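Local coordinates for putative uncharacterized protein (Singapore grouper iridovirus, PDB 3RJ2), which is a viral protein that binds histone H3, at residues T35-E40 with A92-I97; Y47-E52 with L74-E79; M53-R58 with A100-L105; V59-A64 with L86-D91. All coordinates share one frame; numbering follows the deposited sequence.

Contact 1: T35-E40 with A92-I97; sequences TYKFPE and AAYARI
Ala93 O is held by two donors: Phe38 N reaches it over 2.9 Å in a nearly straight bond (165° at the hydrogen), and a water donates to it over 2.6 Å. The same water donates to Phe38 O, at 2.7 Å, and so closes a small polar ring where strand 31-37 runs out into its loop. Phe38 N lies 33° out of the carbonyl plane of Ala93, whereas the bonds farther along stay in plane: Tyr36 N to Ala95 O at 2.8 Å and Ala95 N to Tyr36 O at 2.9 Å. These two make Tyr36 and Ala95 a hydrogen-bonded antiparallel pair, flanked by the non-hydrogen-bonded pairs Thr35-Arg96 and Lys37-Tyr94. On its far side, strand 94-98 continues the sheet to strand 56-62, where Ala93 and Tyr94 both face Phe62 in a classic beta bulge. With CG beside its backbone N (chi1 -62°), Phe38 turns its ring back over the partner chain. Tyr94 N stands over the centre of one ring face, CE1 touches Ala95 CB at 3.7 Å, and CE2 meets Ala92 CB. Phe61 adds to this apolar patch. On the face carrying Thr35, Lys37, Tyr94 and Arg96, opposite Tyr36 and Ala95, Lys37 runs alongside Tyr94, CG 3.5 Å from CE1. Arg96 offers NE and NH2 to Thr35 OG1, whose position is less certain; its NH1 bonds to Ala137 O and Thr134 O. The chemistry thus divides by face: an apolar aromatic cover on one side, aliphatic stem and polar group contacts on the other.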
loop_
_atom_site.group_PDB
_atom_site.type_symbol
_atom_site.label_atom_id
_atom_site.label_comp_id
_atom_site.label_asym_id
_atom_site.label_seq_id
_atom_site.Cartn_x
_atom_site.Cartn_y
_atom_site.Cartn_z
ATOM N N THR A 35 -5.589 -0.530 2.379
ATOM C CA THR A 35 -5.415 -0.393 3.826
ATOM C C THR A 35 -5.508 -1.747 4.541
ATOM O O THR A 35 -6.419 -2.528 4.291
ATOM C CB THR A 35 -6.483 0.553 4.428
ATOM O OG1 THR A 35 -6.430 1.807 3.744
ATOM C CG2 THR A 35 -6.219 0.794 5.919
ATOM N N TYR A 36 -4.568 -2.011 5.441
ATOM C CA TYR A 36 -4.529 -3.280 6.159
ATOM C C TYR A 36 -4.307 -3.029 7.635
ATOM O O TYR A 36 -3.278 -2.475 8.024
ATOM C CB TYR A 36 -3.409 -4.160 5.594
ATOM C CG TYR A 36 -3.159 -5.497 6.264
ATOM C CD1 TYR A 36 -4.210 -6.307 6.713
ATOM C CD2 TYR A 36 -1.867 -5.984 6.392
ATOM C CE1 TYR A 36 -3.964 -7.562 7.296
ATOM C CE2 TYR A 36 -1.609 -7.221 6.980
ATOM C CZ TYR A 36 -2.655 -8.006 7.418
ATOM O OH TYR A 36 -2.379 -9.225 7.988
ATOM N N LYS A 37 -5.279 -3.428 8.445
ATOM C CA LYS A 37 -5.148 -3.398 9.896
ATOM C C LYS A 37 -4.454 -4.683 10.318
ATOM O O LYS A 37 -4.919 -5.763 9.986
ATOM C CB LYS A 37 -6.528 -3.318 10.560
ATOM C CG LYS A 37 -6.462 -3.057 12.059
ATOM C CD LYS A 37 -7.838 -3.113 12.701
ATOM C CE LYS A 37 -7.707 -3.141 14.218
ATOM N NZ LYS A 37 -9.012 -2.797 14.885
ATOM N N PHE A 38 -3.335 -4.563 11.023
ATOM C CA PHE A 38 -2.573 -5.735 11.473
ATOM C C PHE A 38 -3.351 -6.546 12.512
ATOM O O PHE A 38 -3.861 -5.975 13.480
ATOM C CB PHE A 38 -1.226 -5.324 12.075
ATOM C CG PHE A 38 -0.284 -4.621 11.101
ATOM C CD1 PHE A 38 -0.562 -4.553 9.736
ATOM C CD2 PHE A 38 0.899 -4.051 11.566
ATOM C CE1 PHE A 38 0.323 -3.922 8.857
ATOM C CE2 PHE A 38 1.784 -3.421 10.693
ATOM C CZ PHE A 38 1.496 -3.354 9.346
ATOM N N PRO A 39 -3.463 -7.872 12.303
ATOM C CA PRO A 39 -4.032 -8.733 13.344
ATOM C C PRO A 39 -2.975 -9.099 14.402
ATOM O O PRO A 39 -3.324 -9.626 15.459
ATOM C CB PRO A 39 -4.487 -9.966 12.562
ATOM C CG PRO A 39 -3.514 -10.063 11.418
ATOM C CD PRO A 39 -3.197 -8.620 11.057
ATOM N N GLU A 40 -1.707 -8.789 14.107
ATOM C CA GLU A 40 -0.562 -9.049 14.991
ATOM C C GLU A 40 0.596 -8.143 14.562
ATOM O O GLU A 40 0.569 -7.587 13.466
ATOM C CB GLU A 40 -0.138 -10.521 14.908
ATOM C CG GLU A 40 0.389 -10.942 13.529
ATOM C CD GLU A 40 0.733 -12.419 13.451
ATOM O OE1 GLU A 40 1.590 -12.878 14.237
ATOM O OE2 GLU A 40 0.157 -13.121 12.591
ATOM N N ALA A 92 3.754 0.189 14.390
ATOM C CA ALA A 92 2.853 0.061 13.259
ATOM C C ALA A 92 1.702 -0.870 13.610
ATOM O O ALA A 92 1.919 -1.988 14.071
ATOM C CB ALA A 92 3.590 -0.425 12.022
ATOM N N ALA A 93 0.481 -0.374 13.399
ATOM C CA ALA A 93 -0.744 -1.159 13.556
ATOM C C ALA A 93 -1.522 -1.278 12.235
ATOM O O ALA A 93 -2.469 -2.072 12.136
ATOM C CB ALA A 93 -1.623 -0.545 14.632
ATOM N N TYR A 94 -1.114 -0.492 11.233
ATOM C CA TYR A 94 -1.763 -0.437 9.912
ATOM C C TYR A 94 -0.754 -0.176 8.829
ATOM O O TYR A 94 0.212 0.569 9.037
ATOM C CB TYR A 94 -2.747 0.746 9.794
ATOM C CG TYR A 94 -3.892 0.772 10.754
ATOM C CD1 TYR A 94 -5.128 0.249 10.400
ATOM C CD2 TYR A 94 -3.752 1.369 11.995
ATOM C CE1 TYR A 94 -6.203 0.304 11.279
ATOM C CE2 TYR A 94 -4.806 1.424 12.885
ATOM C CZ TYR A 94 -6.027 0.893 12.525
ATOM O OH TYR A 94 -7.070 0.954 13.422
ATOM N N ALA A 95 -1.015 -0.742 7.654
ATOM C CA ALA A 95 -0.252 -0.426 6.461
ATOM C C ALA A 95 -1.210 0.089 5.392
ATOM O O ALA A 95 -2.377 -0.280 5.359
ATOM C CB ALA A 95 0.518 -1.653 5.957
ATOM N N ARG A 96 -0.707 0.959 4.537
ATOM C CA ARG A 96 -1.446 1.429 3.392
ATOM C C ARG A 96 -0.480 1.468 2.214
ATOM O O ARG A 96 0.706 1.801 2.371
ATOM C CB ARG A 96 -2.072 2.802 3.678
ATOM C CG ARG A 96 -2.789 3.477 2.500
ATOM C CD ARG A 96 -3.664 4.625 2.962
ATOM N NE ARG A 96 -4.790 4.147 3.770
ATOM C CZ ARG A 96 -5.452 4.884 4.661
ATOM N NH1 ARG A 96 -5.106 6.152 4.902
ATOM N NH2 ARG A 96 -6.465 4.345 5.321
ATOM N N ILE A 97 -0.975 1.077 1.046
ATOM C CA ILE A 97 -0.238 1.264 -0.190
ATOM C C ILE A 97 -1.045 2.204 -1.076
ATOM O O ILE A 97 -2.240 1.972 -1.293
ATOM C CB ILE A 97 0.031 -0.099 -0.900
ATOM C CG1 ILE A 97 0.928 -0.984 -0.017
ATOM C CG2 ILE A 97 0.619 0.109 -2.277
ATOM C CD1 ILE A 97 1.187 -2.405 -0.531
HETATM O O HOH W 1 -3.476 -3.416 14.129
#

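Contact 2: Y47-E52 with L74-E79; sequences YSVDGE and LNHGLE
Tyr47 turns its CG between its own backbone N and carbonyl carbon (chi1 56°), while Leu74 keeps CG beside its backbone N (chi1 -48°), and the side chains overlap while pointing opposite ways. Leu74 CD1 comes down over the tyrosine ring, 4.0 Å from the centroid and only 10° off the normal, a CH-pi contact. Its sister methyl CD2 reaches the phenol end, 3.7 Å from Tyr47 OH. Val49 lies more loosely against this pair, CG2 to Leu74 CD1 being 4.4 Å, and gives its other methyl, CG1, to the edge of the His76 imidazole at CE1, 3.8 Å away. Strand 44-50 belongs to the four-stranded sheet and strand 68-75 to the six-stranded one, so these side chains fill the interface of two sheets packed as in a beta sandwich. Beyond Asn75 the chain crosses from one sheet to the other through a type II' turn, His76 to Glu79, closed by Glu79 N bonding to His76 O at 3.0 Å. The His76 ring projects back from the start of this turn. NE2 points at Val49 O, which lies near the ring plane, in a weak bond of 3.5 Å, and Glu52 O sits over one ring face, 3.3 Å from CG. With NE2 serving as donor in so weak a bond, the place of the imidazole is probably set mainly by packing between the Val49 methyl and Glu52 O.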
loop_
_atom_site.group_PDB
_atom_site.type_symbol
_atom_site.label_atom_id
_atom_site.label_comp_id
_atom_site.label_asym_id
_atom_site.label_seq_id
_atom_site.Cartn_x
_atom_site.Cartn_y
_atom_site.Cartn_z
ATOM N N TYR A 47 7.856 -7.527 -0.434
ATOM C CA TYR A 47 6.889 -7.268 -1.485
ATOM C C TYR A 47 7.392 -7.715 -2.851
ATOM O O TYR A 47 8.592 -7.812 -3.082
ATOM C CB TYR A 47 6.535 -5.776 -1.513
ATOM C CG TYR A 47 7.740 -4.887 -1.674
ATOM C CD1 TYR A 47 8.246 -4.591 -2.938
ATOM C CD2 TYR A 47 8.380 -4.334 -0.552
ATOM C CE1 TYR A 47 9.375 -3.777 -3.092
ATOM C CE2 TYR A 47 9.502 -3.516 -0.694
ATOM C CZ TYR A 47 9.998 -3.243 -1.962
ATOM O OH TYR A 47 11.111 -2.427 -2.107
ATOM N N SER A 48 6.448 -7.974 -3.749
ATOM C CA SER A 48 6.725 -8.133 -5.162
ATOM C C SER A 48 5.623 -7.397 -5.915
ATOM O O SER A 48 4.456 -7.785 -5.829
ATOM C CB SER A 48 6.725 -9.616 -5.530
ATOM O OG SER A 48 7.126 -9.793 -6.878
ATOM N N VAL A 49 5.971 -6.324 -6.623
ATOM C CA VAL A 49 4.948 -5.490 -7.253
ATOM C C VAL A 49 4.996 -5.590 -8.771
ATOM O O VAL A 49 5.997 -5.248 -9.389
ATOM C CB VAL A 49 5.039 -4.000 -6.840
ATOM C CG1 VAL A 49 3.951 -3.209 -7.529
ATOM C CG2 VAL A 49 4.916 -3.841 -5.326
ATOM N N ASP A 50 3.899 -6.064 -9.348
ATOM C CA ASP A 50 3.745 -6.175 -10.795
ATOM C C ASP A 50 3.107 -4.888 -11.307
ATOM O O ASP A 50 1.942 -4.610 -11.014
ATOM C CB ASP A 50 2.845 -7.371 -11.105
ATOM C CG ASP A 50 3.120 -7.980 -12.460
ATOM O OD1 ASP A 50 3.595 -7.263 -13.375
ATOM O OD2 ASP A 50 2.859 -9.198 -12.609
ATOM N N GLY A 51 3.880 -4.088 -12.032
ATOM C CA GLY A 51 3.397 -2.826 -12.570
ATOM C C GLY A 51 4.018 -2.506 -13.921
ATOM O O GLY A 51 4.011 -3.339 -14.842
ATOM N N GLU A 52 4.553 -1.291 -14.031
ATOM C CA GLU A 52 5.175 -0.785 -15.249
ATOM C C GLU A 52 6.401 0.026 -14.843
ATOM O O GLU A 52 6.490 0.485 -13.700
ATOM C CB GLU A 52 4.202 0.114 -16.027
ATOM C CG GLU A 52 2.905 -0.566 -16.507
ATOM C CD GLU A 52 3.149 -1.757 -17.421
ATOM O OE1 GLU A 52 4.183 -1.767 -18.124
ATOM O OE2 GLU A 52 2.309 -2.688 -17.439
ATOM N N LEU A 74 8.211 3.237 -3.272
ATOM C CA LEU A 74 8.753 2.188 -4.128
ATOM C C LEU A 74 8.862 2.728 -5.563
ATOM O O LEU A 74 7.858 3.096 -6.166
ATOM C CB LEU A 74 7.864 0.943 -4.063
ATOM C CG LEU A 74 7.465 0.468 -2.653
ATOM C CD1 LEU A 74 6.690 -0.823 -2.725
ATOM C CD2 LEU A 74 8.675 0.319 -1.718
ATOM N N ASN A 75 10.088 2.801 -6.083
ATOM C CA ASN A 75 10.340 3.307 -7.427
ATOM C C ASN A 75 10.721 2.179 -8.400
ATOM O O ASN A 75 11.698 1.458 -8.170
ATOM C CB ASN A 75 11.427 4.375 -7.365
ATOM C CG ASN A 75 10.960 5.626 -6.637
ATOM O OD1 ASN A 75 10.009 6.269 -7.056
ATOM N ND2 ASN A 75 11.624 5.968 -5.548
ATOM N N HIS A 76 9.943 2.011 -9.468
ATOM C CA HIS A 76 10.179 0.899 -10.406
ATOM C C HIS A 76 11.469 1.024 -11.215
ATOM O O HIS A 76 12.098 0.014 -11.535
ATOM C CB HIS A 76 8.991 0.696 -11.350
ATOM C CG HIS A 76 7.983 -0.279 -10.834
ATOM N ND1 HIS A 76 7.147 0.007 -9.782
ATOM C CD2 HIS A 76 7.685 -1.541 -11.217
ATOM C CE1 HIS A 76 6.368 -1.035 -9.542
ATOM N NE2 HIS A 76 6.674 -1.987 -10.403
ATOM N N GLY A 77 11.869 2.244 -11.548
ATOM C CA GLY A 77 12.978 2.438 -12.500
ATOM C C GLY A 77 12.710 1.623 -13.764
ATOM O O GLY A 77 11.589 1.619 -14.273
ATOM N N LEU A 78 13.721 0.897 -14.239
ATOM C CA LEU A 78 13.578 0.079 -15.441
ATOM C C LEU A 78 12.854 -1.264 -15.233
ATOM O O LEU A 78 12.557 -1.969 -16.209
ATOM C CB LEU A 78 14.945 -0.172 -16.092
ATOM C CG LEU A 78 15.600 0.852 -17.033
ATOM C CD1 LEU A 78 14.634 1.437 -18.082
ATOM C CD2 LEU A 78 16.273 1.962 -16.264
ATOM N N GLU A 79 12.559 -1.613 -13.985
ATOM C CA GLU A 79 11.886 -2.884 -13.670
ATOM C C GLU A 79 10.368 -2.741 -13.717
ATOM O O GLU A 79 9.807 -1.820 -13.117
ATOM C CB GLU A 79 12.263 -3.366 -12.260
ATOM C CG GLU A 79 13.741 -3.388 -11.958
ATOM C CD GLU A 79 14.476 -4.557 -12.599
ATOM O OE1 GLU A 79 13.856 -5.634 -12.828
ATOM O OE2 GLU A 79 15.697 -4.391 -12.854
#

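Contact 3: M53-R58 with A100-L105; sequences MFMRHR and AINVSL
Ile101, first residue of the short helix 101-104, wedges its branched side chain against strand 56-62 of the mixed six-stranded sheet, on which this helix end packs; Ala100 is the N-cap. From CB, which lies near Arg56 O, the side chain divides. The CG2 branch, set between the backbone N and the carbonyl carbon, rests 3.5 Å from Arg56 O and 3.6 Å from Arg56 CG. The CG1 branch goes the other way, anti to the backbone N (chi1 -165°), and delivers CD1 to the aliphatic stem of Arg58, 3.8 Å from CD and close to CB. Past that stem the Arg58 head turns off, its NE bonding to Thr60 OG1, and Leu135 of helix 128-136 touches both Ile101 and Arg58. Arg56 O, meanwhile, accepts from the helix end: Ile101 N gives it a weak bond of 2.8 Å, bent to 127° at the hydrogen, and, as modelled, Asn102 ND2 approaches in the carbonyl plane, on a lone pair, at 3.2 Å. A second donor, Arg56 N, lies close to ND2, so this bond is less sure. Arg56 bends at chi2 and chi3, carrying its guanidinium past Ile101 CG2. Its NH2 reaches a water through a weak bond of 3.2 Å, and the same water donates to Ile101 O at 2.8 Å.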
loop_
_atom_site.group_PDB
_atom_site.type_symbol
_atom_site.label_atom_id
_atom_site.label_comp_id
_atom_site.label_asym_id
_atom_site.label_seq_id
_atom_site.Cartn_x
_atom_site.Cartn_y
_atom_site.Cartn_z
ATOM N N MET A 53 7.333 0.198 -15.777
ATOM C CA MET A 53 8.565 0.922 -15.513
ATOM C C MET A 53 8.231 2.331 -15.084
ATOM O O MET A 53 7.258 2.914 -15.570
ATOM C CB MET A 53 9.447 0.986 -16.763
ATOM C CG MET A 53 9.988 -0.367 -17.249
ATOM S SD MET A 53 11.025 -0.268 -18.760
ATOM C CE MET A 53 10.013 0.754 -19.805
ATOM N N PHE A 54 9.058 2.860 -14.183
ATOM C CA PHE A 54 8.979 4.234 -13.680
ATOM C C PHE A 54 7.727 4.529 -12.843
ATOM O O PHE A 54 7.477 5.685 -12.515
ATOM C CB PHE A 54 9.183 5.276 -14.808
ATOM C CG PHE A 54 10.451 5.065 -15.613
ATOM C CD1 PHE A 54 11.694 5.419 -15.096
ATOM C CD2 PHE A 54 10.401 4.478 -16.870
ATOM C CE1 PHE A 54 12.869 5.203 -15.836
ATOM C CE2 PHE A 54 11.572 4.256 -17.610
ATOM C CZ PHE A 54 12.798 4.621 -17.086
ATOM N N MET A 55 6.962 3.498 -12.468
ATOM C CA MET A 55 5.857 3.696 -11.498
ATOM C C MET A 55 6.408 3.977 -10.099
ATOM O O MET A 55 7.487 3.525 -9.750
ATOM C CB MET A 55 4.946 2.464 -11.415
ATOM C CG MET A 55 3.731 2.467 -12.324
ATOM S SD MET A 55 2.760 0.991 -11.951
ATOM C CE MET A 55 1.626 1.030 -13.340
ATOM N N ARG A 56 5.653 4.710 -9.297
ATOM C CA ARG A 56 6.023 4.914 -7.914
ATOM C C ARG A 56 4.835 4.528 -7.065
ATOM O O ARG A 56 3.712 4.859 -7.412
ATOM C CB ARG A 56 6.404 6.370 -7.680
ATOM C CG ARG A 56 6.575 6.763 -6.234
ATOM C CD ARG A 56 7.647 7.823 -6.111
ATOM N NE ARG A 56 7.077 9.138 -5.896
ATOM C CZ ARG A 56 7.749 10.281 -6.045
ATOM N NH1 ARG A 56 9.026 10.282 -6.435
ATOM N NH2 ARG A 56 7.132 11.429 -5.817
ATOM N N HIS A 57 5.091 3.828 -5.966
ATOM C CA HIS A 57 4.060 3.530 -4.971
ATOM C C HIS A 57 4.478 4.069 -3.609
ATOM O O HIS A 57 5.672 4.186 -3.319
ATOM C CB HIS A 57 3.806 2.022 -4.886
ATOM C CG HIS A 57 3.711 1.366 -6.225
ATOM N ND1 HIS A 57 4.650 0.465 -6.684
ATOM C CD2 HIS A 57 2.822 1.528 -7.232
ATOM C CE1 HIS A 57 4.331 0.083 -7.910
ATOM N NE2 HIS A 57 3.224 0.713 -8.265
ATOM N N ARG A 58 3.498 4.389 -2.777
ATOM C CA ARG A 58 3.776 4.775 -1.415
ATOM C C ARG A 58 3.278 3.700 -0.445
ATOM O O ARG A 58 2.130 3.244 -0.521
ATOM C CB ARG A 58 3.125 6.121 -1.131
ATOM C CG ARG A 58 3.555 6.769 0.123
ATOM C CD ARG A 58 2.816 8.093 0.280
ATOM N NE ARG A 58 2.341 8.239 1.638
ATOM C CZ ARG A 58 2.661 9.218 2.472
ATOM N NH1 ARG A 58 3.456 10.208 2.093
ATOM N NH2 ARG A 58 2.154 9.196 3.689
ATOM N N ALA A 100 0.751 3.462 -7.835
ATOM C CA ALA A 100 0.997 4.475 -8.859
ATOM C C ALA A 100 0.661 5.859 -8.324
ATOM O O ALA A 100 -0.167 6.571 -8.894
ATOM C CB ALA A 100 0.225 4.179 -10.152
ATOM N N ILE A 101 1.305 6.224 -7.215
ATOM C CA ILE A 101 1.163 7.561 -6.643
ATOM C C ILE A 101 1.825 8.597 -7.559
ATOM O O ILE A 101 1.672 9.802 -7.348
ATOM C CB ILE A 101 1.728 7.659 -5.206
ATOM C CG1 ILE A 101 1.227 8.950 -4.527
ATOM C CG2 ILE A 101 3.258 7.581 -5.219
ATOM C CD1 ILE A 101 1.105 8.876 -3.041
ATOM N N ASN A 102 2.563 8.118 -8.566
ATOM C CA ASN A 102 3.107 8.995 -9.616
ATOM C C ASN A 102 2.002 9.599 -10.467
ATOM O O ASN A 102 2.199 10.651 -11.069
ATOM C CB ASN A 102 4.176 8.313 -10.489
ATOM C CG ASN A 102 3.678 7.075 -11.178
ATOM O OD1 ASN A 102 3.580 7.031 -12.416
ATOM N ND2 ASN A 102 3.366 6.049 -10.402
ATOM N N VAL A 103 0.852 8.921 -10.497
ATOM C CA VAL A 103 -0.351 9.389 -11.178
ATOM C C VAL A 103 -1.339 10.062 -10.197
ATOM O O VAL A 103 -1.671 11.229 -10.365
ATOM C CB VAL A 103 -1.035 8.226 -11.933
ATOM C CG1 VAL A 103 -2.420 8.626 -12.451
ATOM C CG2 VAL A 103 -0.147 7.742 -13.097
ATOM N N SER A 104 -1.767 9.334 -9.163
ATOM C CA SER A 104 -2.831 9.789 -8.268
ATOM C C SER A 104 -2.501 11.020 -7.419
ATOM O O SER A 104 -3.407 11.742 -7.001
ATOM C CB SER A 104 -3.308 8.645 -7.360
ATOM O OG SER A 104 -2.329 8.266 -6.416
ATOM N N LEU A 105 -1.223 11.279 -7.168
ATOM C CA LEU A 105 -0.864 12.418 -6.310
ATOM C C LEU A 105 -1.225 13.742 -6.961
ATOM O O LEU A 105 -1.680 14.663 -6.289
ATOM C CB LEU A 105 0.616 12.411 -5.914
ATOM C CG LEU A 105 1.125 13.557 -5.040
ATOM C CD1 LEU A 105 0.382 13.641 -3.698
ATOM C CD2 LEU A 105 2.632 13.456 -4.829
HETATM O O HOH W 2 4.145 11.008 -6.886
#

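Contact 4: V59-A64 with L86-D91; sequences VTFFNA and LAVPKD
Phe61 sets its ring broadside to Pro89, whose CD presses into one face 3.7 Å from the centroid and 24° off the normal, a CH-pi contact displaced toward the rim. The closest approach is between Phe61 CD1 and Pro89 CD, 3.4 Å, while Pro89 CG leans over Phe61 CB. The far end of the ring, CE2 and CZ, lies against both methyls of Val88, CG1 4.0 Å from CE2. Leu86 fills the next position: its CD1 meets the ring edge at CE1, 4.1 Å away, and runs tip to tip into Val59, 3.8 Å from CG1. Here the chain leaves strand 81-87 of the four-stranded sheet and runs on beside strand 56-62 of the six-stranded one, nearly parallel to it, joining the two at one end of the sheet-on-sheet interface. The end-to-end directions of the two segments are 17° apart. On the inner side of strand 56-62, Phe61 also touches Phe38, Ala92 and Ala95. Toward Asn63 the apolar fit gives way to backbone contacts. The CA of Asn63 brings its hydrogen to Asp91 O over 3.2 Å, 149° at that hydrogen, and Asn63 CB packs against the same oxygen. A water completes this end, donating to Asp91 O at 3.0 Å and accepting from Ala64 N at 2.9 Å.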
loop_
_atom_site.group_PDB
_atom_site.type_symbol
_atom_site.label_atom_id
_atom_site.label_comp_id
_atom_site.label_asym_id
_atom_site.label_seq_id
_atom_site.Cartn_x
_atom_site.Cartn_y
_atom_site.Cartn_z
ATOM N N VAL A 59 4.176 3.284 0.445
ATOM C CA VAL A 59 3.841 2.418 1.572
ATOM C C VAL A 59 3.950 3.244 2.854
ATOM O O VAL A 59 5.014 3.782 3.166
ATOM C CB VAL A 59 4.809 1.208 1.685
ATOM C CG1 VAL A 59 4.337 0.265 2.781
ATOM C CG2 VAL A 59 4.908 0.484 0.361
ATOM N N THR A 60 2.848 3.331 3.584
ATOM C CA THR A 60 2.754 4.173 4.765
ATOM C C THR A 60 2.351 3.262 5.918
ATOM O O THR A 60 1.590 2.288 5.728
ATOM C CB THR A 60 1.699 5.304 4.570
ATOM O OG1 THR A 60 1.926 5.960 3.315
ATOM C CG2 THR A 60 1.769 6.341 5.680
ATOM N N PHE A 61 2.909 3.553 7.089
ATOM C CA PHE A 61 2.510 2.907 8.327
ATOM C C PHE A 61 1.909 3.929 9.288
ATOM O O PHE A 61 2.363 5.088 9.359
ATOM C CB PHE A 61 3.703 2.218 8.986
ATOM C CG PHE A 61 4.317 1.141 8.144
ATOM C CD1 PHE A 61 5.499 1.374 7.460
ATOM C CD2 PHE A 61 3.690 -0.092 8.007
ATOM C CE1 PHE A 61 6.065 0.370 6.663
ATOM C CE2 PHE A 61 4.237 -1.092 7.205
ATOM C CZ PHE A 61 5.432 -0.863 6.540
ATOM N N PHE A 62 0.894 3.478 10.017
ATOM C CA PHE A 62 0.191 4.277 11.007
ATOM C C PHE A 62 0.164 3.500 12.325
ATOM O O PHE A 62 0.170 2.254 12.322
ATOM C CB PHE A 62 -1.249 4.559 10.557
ATOM C CG PHE A 62 -1.355 5.113 9.170
ATOM C CD1 PHE A 62 -1.176 6.480 8.933
ATOM C CD2 PHE A 62 -1.634 4.272 8.087
ATOM C CE1 PHE A 62 -1.270 6.994 7.649
ATOM C CE2 PHE A 62 -1.718 4.791 6.797
ATOM C CZ PHE A 62 -1.543 6.151 6.585
ATOM N N ASN A 63 0.140 4.225 13.442
ATOM C CA ASN A 63 0.065 3.591 14.770
ATOM C C ASN A 63 -1.353 3.156 15.149
ATOM O O ASN A 63 -2.275 3.255 14.333
ATOM C CB ASN A 63 0.739 4.458 15.848
ATOM C CG ASN A 63 -0.022 5.745 16.154
ATOM O OD1 ASN A 63 -1.222 5.864 15.909
ATOM N ND2 ASN A 63 0.684 6.707 16.717
ATOM N N ALA A 64 -1.535 2.669 16.379
ATOM C CA ALA A 64 -2.805 2.083 16.796
ATOM C C ALA A 64 -3.936 3.105 16.884
ATOM O O ALA A 64 -5.112 2.738 16.853
ATOM C CB ALA A 64 -2.640 1.347 18.140
ATOM N N LEU A 86 10.973 -4.195 3.315
ATOM C CA LEU A 86 10.818 -2.982 4.103
ATOM C C LEU A 86 10.678 -3.347 5.571
ATOM O O LEU A 86 9.911 -4.260 5.912
ATOM C CB LEU A 86 9.507 -2.299 3.730
ATOM C CG LEU A 86 9.427 -1.018 2.933
ATOM C CD1 LEU A 86 8.040 -0.483 3.227
ATOM C CD2 LEU A 86 10.516 -0.008 3.382
ATOM N N ALA A 87 11.353 -2.600 6.433
ATOM C CA ALA A 87 11.171 -2.772 7.861
ATOM C C ALA A 87 9.815 -2.197 8.270
ATOM O O ALA A 87 9.417 -1.162 7.783
ATOM C CB ALA A 87 12.308 -2.104 8.631
ATOM N N VAL A 88 9.102 -2.909 9.136
ATOM C CA VAL A 88 7.845 -2.436 9.702
ATOM C C VAL A 88 8.159 -1.798 11.073
ATOM O O VAL A 88 8.793 -2.433 11.920
ATOM C CB VAL A 88 6.819 -3.604 9.836
ATOM C CG1 VAL A 88 5.512 -3.118 10.415
ATOM C CG2 VAL A 88 6.572 -4.293 8.469
ATOM N N PRO A 89 7.754 -0.528 11.286
ATOM C CA PRO A 89 8.004 0.156 12.561
ATOM C C PRO A 89 7.426 -0.607 13.762
ATOM O O PRO A 89 6.380 -1.251 13.635
ATOM C CB PRO A 89 7.262 1.492 12.398
ATOM C CG PRO A 89 7.153 1.712 10.935
ATOM C CD PRO A 89 7.091 0.353 10.301
ATOM N N LYS A 90 8.110 -0.525 14.906
ATOM C CA LYS A 90 7.650 -1.081 16.186
ATOM C C LYS A 90 6.177 -0.799 16.503
ATOM O O LYS A 90 5.438 -1.689 16.951
ATOM C CB LYS A 90 8.530 -0.530 17.342
ATOM C CG LYS A 90 9.543 -1.535 17.911
ATOM C CD LYS A 90 10.444 -0.940 19.039
ATOM C CE LYS A 90 11.452 -2.000 19.534
ATOM N NZ LYS A 90 12.722 -1.461 20.166
ATOM N N ASP A 91 5.766 0.447 16.288
ATOM C CA ASP A 91 4.409 0.925 16.624
ATOM C C ASP A 91 3.410 0.894 15.462
ATOM O O ASP A 91 2.338 1.510 15.539
ATOM C CB ASP A 91 4.467 2.347 17.202
ATOM C CG ASP A 91 5.364 3.264 16.404
ATOM O OD1 ASP A 91 6.202 2.769 15.621
ATOM O OD2 ASP A 91 5.252 4.494 16.571
HETATM O O HOH W 3 0.693 1.747 17.987
#

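In the fold
Contacts 1 and 4 lie side by side, centres about 8 Å apart, because strands 94-98 and 56-62 are neighbours; Ala93 N to Phe62 O at 2.9 Å is a probable hydrogen bond between them. Contacts 2 and 3 form a second pair, centres about 10 Å apart, with a probable hydrogen bond from Leu74 N to His57 O, 2.7 Å. The pairs are separated along the sheets, centres about 20 to 21 Å apart, with strand 56-62 carrying contact 3 into contact 4. Leu74 CD1 nevertheless reaches Val59 CG2 at 3.8 Å, so the apolar interior of contact 2 runs into that of contact 4. With no histone peptide modelled, no contact can be assigned to the binding surface.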